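Local coordinates for protein lipase 2 (Yarrowia lipolytica, PDB 4JEI) that probably hydrolyses triacylglycerols as a lipase of the alpha/beta-hydrolase fold, at residues A[183-188]-A[223-228]. The protein carries 2 engineered substitutions. Numbering follows the deposited sequence.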
ATOM      1  N   LEU A 183     -10.428   3.066   1.413  1.00 56.13           N
ATOM      2  CA  LEU A 183      -9.560   2.734   2.531  1.00 54.78           C
ATOM      3  C   LEU A 183      -8.255   2.338   1.850  1.00 55.75           C
ATOM      4  O   LEU A 183      -8.256   1.458   0.984  1.00 54.78           O
ATOM      5  CB  LEU A 183     -10.119   1.530   3.317  1.00 54.80           C
ATOM      6  CG  LEU A 183      -9.822   1.379   4.827  1.00 59.17           C
ATOM      7  CD1 LEU A 183      -9.857  -0.068   5.214  1.00 59.24           C
ATOM      8  CD2 LEU A 183      -8.472   1.960   5.245  1.00 60.87           C
ATOM      9  N   VAL A 184      -7.159   3.022   2.190  1.00 51.04           N
ATOM     10  CA  VAL A 184      -5.851   2.726   1.619  1.00 50.26           C
ATOM     11  C   VAL A 184      -4.956   2.201   2.728  1.00 53.00           C
ATOM     12  O   VAL A 184      -4.697   2.909   3.707  1.00 52.76           O
ATOM     13  CB  VAL A 184      -5.225   3.932   0.871  1.00 54.39           C
ATOM     14  CG1 VAL A 184      -3.900   3.550   0.212  1.00 54.10           C
ATOM     15  CG2 VAL A 184      -6.190   4.499  -0.161  1.00 54.23           C
ATOM     16  N   VAL A 185      -4.527   0.943   2.597  1.00 48.41           N
ATOM     17  CA  VAL A 185      -3.615   0.303   3.541  1.00 47.95           C
ATOM     18  C   VAL A 185      -2.440  -0.197   2.727  1.00 51.28           C
ATOM     19  O   VAL A 185      -2.621  -1.016   1.834  1.00 51.59           O
ATOM     20  CB  VAL A 185      -4.252  -0.824   4.404  1.00 51.71           C
ATOM     21  CG1 VAL A 185      -3.207  -1.478   5.300  1.00 51.48           C
ATOM     22  CG2 VAL A 185      -5.410  -0.294   5.244  1.00 51.38           C
ATOM     23  N   THR A 186      -1.250   0.334   2.987  1.00 46.67           N
ATOM     24  CA  THR A 186      -0.058  -0.084   2.259  1.00 45.97           C
ATOM     25  C   THR A 186       0.909  -0.758   3.221  1.00 48.95           C
ATOM     26  O   THR A 186       0.938  -0.423   4.407  1.00 47.83           O
ATOM     27  CB  THR A 186       0.561   1.089   1.498  1.00 52.74           C
ATOM     28  OG1 THR A 186       1.027   2.052   2.441  1.00 53.31           O
ATOM     29  CG2 THR A 186      -0.419   1.740   0.524  1.00 51.24           C
ATOM     30  N   LEU A 187       1.680  -1.721   2.716  1.00 45.73           N
ATOM     31  CA  LEU A 187       2.647  -2.463   3.519  1.00 45.77           C
ATOM     32  C   LEU A 187       4.003  -2.450   2.827  1.00 50.48           C
ATOM     33  O   LEU A 187       4.109  -2.856   1.670  1.00 50.57           O
ATOM     34  CB  LEU A 187       2.143  -3.893   3.769  1.00 45.78           C
ATOM     35  CG  LEU A 187       0.821  -3.979   4.534  1.00 50.15           C
ATOM     36  CD1 LEU A 187      -0.319  -4.396   3.624  1.00 50.20           C
ATOM     37  CD2 LEU A 187       0.943  -4.863   5.726  1.00 52.77           C
ATOM     38  N   GLY A 188       5.004  -1.911   3.512  1.00 46.85           N
ATOM     39  CA  GLY A 188       6.356  -1.776   2.980  1.00 46.94           C
ATOM     40  C   GLY A 188       6.434  -0.996   1.684  1.00 51.39           C
ATOM     41  O   GLY A 188       7.214  -1.351   0.796  1.00 51.02           O
ATOM     42  N   TYR A 223      -3.321   4.412   5.808  1.00 48.31           N
ATOM     43  CA  TYR A 223      -2.407   3.687   6.690  1.00 47.50           C
ATOM     44  C   TYR A 223      -1.216   3.168   5.906  1.00 51.16           C
ATOM     45  O   TYR A 223      -1.380   2.428   4.931  1.00 50.69           O
ATOM     46  CB  TYR A 223      -3.117   2.517   7.392  1.00 48.37           C
ATOM     47  CG  TYR A 223      -4.241   2.933   8.308  1.00 49.64           C
ATOM     48  CD1 TYR A 223      -3.989   3.371   9.605  1.00 51.76           C
ATOM     49  CD2 TYR A 223      -5.568   2.883   7.884  1.00 50.14           C
ATOM     50  CE1 TYR A 223      -5.022   3.752  10.454  1.00 53.12           C
ATOM     51  CE2 TYR A 223      -6.611   3.266   8.724  1.00 50.93           C
ATOM     52  CZ  TYR A 223      -6.332   3.700  10.009  1.00 58.69           C
ATOM     53  OH  TYR A 223      -7.350   4.069  10.850  1.00 61.74           O
ATOM     54  N   ARG A 224      -0.018   3.568   6.335  1.00 47.68           N
ATOM     55  CA  ARG A 224       1.239   3.160   5.736  1.00 47.34           C
ATOM     56  C   ARG A 224       1.960   2.256   6.731  1.00 51.27           C
ATOM     57  O   ARG A 224       2.497   2.743   7.725  1.00 50.58           O
ATOM     58  CB  ARG A 224       2.077   4.399   5.419  1.00 47.46           C
ATOM     59  CG  ARG A 224       1.899   4.946   4.007  1.00 55.32           C
ATOM     60  CD  ARG A 224       2.808   6.138   3.702  1.00 54.88           C
ATOM     61  NE  ARG A 224       4.147   5.996   4.289  1.00 52.61           N
ATOM     62  CZ  ARG A 224       4.556   6.639   5.383  1.00 65.85           C
ATOM     63  NH1 ARG A 224       3.751   7.475   6.012  1.00 54.09           N
ATOM     64  NH2 ARG A 224       5.780   6.430   5.855  1.00 54.85           N
ATOM     65  N   ILE A 225       1.909   0.939   6.512  1.00 48.03           N
ATOM     66  CA  ILE A 225       2.535  -0.008   7.436  1.00 47.74           C
ATOM     67  C   ILE A 225       4.004  -0.223   7.088  1.00 51.86           C
ATOM     68  O   ILE A 225       4.330  -0.564   5.949  1.00 52.01           O
ATOM     69  CB  ILE A 225       1.728  -1.325   7.641  1.00 50.68           C
ATOM     70  CG1 ILE A 225       0.256  -1.024   8.003  1.00 50.75           C
ATOM     71  CG2 ILE A 225       2.377  -2.216   8.718  1.00 51.46           C
ATOM     72  CD1 ILE A 225      -0.682  -2.179   7.864  1.00 56.37           C
ATOM     73  N   THR A 226       4.886   0.035   8.067  1.00 48.19           N
ATOM     74  CA  THR A 226       6.335  -0.111   7.942  1.00 47.81           C
ATOM     75  C   THR A 226       6.844  -1.080   9.010  1.00 52.08           C
ATOM     76  O   THR A 226       6.176  -1.283  10.024  1.00 51.64           O
ATOM     77  CB  THR A 226       7.029   1.244   8.011  1.00 52.78           C
ATOM     78  OG1 THR A 226       6.806   1.799   9.300  1.00 52.81           O
ATOM     79  CG2 THR A 226       6.561   2.205   6.930  1.00 50.38           C
ATOM     80  N   HIS A 227       8.021  -1.671   8.787  1.00 49.14           N
ATOM     81  CA  HIS A 227       8.607  -2.656   9.689  1.00 49.05           C
ATOM     82  C   HIS A 227      10.084  -2.361   9.964  1.00 53.99           C
ATOM     83  O   HIS A 227      10.773  -1.827   9.094  1.00 53.72           O
ATOM     84  CB  HIS A 227       8.397  -4.065   9.086  1.00 49.49           C
ATOM     85  CG  HIS A 227       9.179  -5.170   9.720  1.00 52.60           C
ATOM     86  ND1 HIS A 227      10.072  -5.925   8.988  1.00 54.34           N
ATOM     87  CD2 HIS A 227       9.170  -5.619  10.994  1.00 54.01           C
ATOM     88  CE1 HIS A 227      10.583  -6.801   9.835  1.00 53.59           C
ATOM     89  NE2 HIS A 227      10.073  -6.653  11.055  1.00 53.77           N
ATOM     90  N   ARG A 228      10.551  -2.692  11.192  1.00 51.12           N
ATOM     91  CA  ARG A 228      11.939  -2.571  11.644  1.00 51.30           C
ATOM     92  C   ARG A 228      12.860  -3.281  10.658  1.00 55.63           C
ATOM     93  O   ARG A 228      12.639  -4.454  10.341  1.00 55.19           O
ATOM     94  CB  ARG A 228      12.107  -3.261  13.006  1.00 52.67           C
ATOM     95  CG  ARG A 228      12.176  -2.329  14.198  1.00 65.22           C
ATOM     96  CD  ARG A 228      13.404  -2.528  15.079  1.00 74.79           C
ATOM     97  NE  ARG A 228      13.980  -3.874  15.000  1.00 81.92           N
ATOM     98  CZ  ARG A 228      15.012  -4.291  15.725  1.00 94.95           C
ATOM     99  NH1 ARG A 228      15.580  -3.479  16.610  1.00 83.52           N
ATOM    100  NH2 ARG A 228      15.484  -5.521  15.571  1.00 80.31           N
TER
HETATM  101  O   HOH W   1       3.638   0.906   3.845  1.00 65.44           O
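Four backbone hydrogen bonds join V184, T186 and G188 to Y223 and I225, pairing strands 183-187 and 223-227 in parallel. Y223 N donates to V184 O (2.9 Å), the most bent of the four at 144°. T186 uses both its amide and its carbonyl: its N gives a nearly straight bond to Y223 O (2.9 Å), and its O accepts from I225 N, which stands 26° from the carbonyl plane. Just past the end of strand 183-187, G188 N still reaches I225 O at 2.9 Å. That carbonyl has a second donor, a water lying 2.7 Å from I225 O and also hydrogen-bonded to T186 OG1. With chi1 at 65°, OG1 sits between the backbone N and the carbonyl carbon of T186, alongside CG of R224, and it also accepts from Q189 NE2.

On the face carrying V185, L187, Y223 and I225 the contacts are apolar. I225 CD1 touches both V185 CG1 (3.7 Å) and L187 CD2 (3.8 Å), while L183 CD2 meets the Y223 ring at its edge. Helix 12-27 covers this side, where F17 and F18 make edge-to-face contacts with Y223. The backbones of L183, V185 and L187 turn instead to strand 155-161, and V185 O also accepts from T159 OG1.

The two strands belong to a beta-alpha-beta unit of the central sheet, helix 195-206 following 183-187 in the chain and leading to 222-227. G188 touches a probable Ser-His-Asp triad (S162, H289, D230). In this buried seam, backbone bonds through alternate residues fix the register, and packing on one face adds to it.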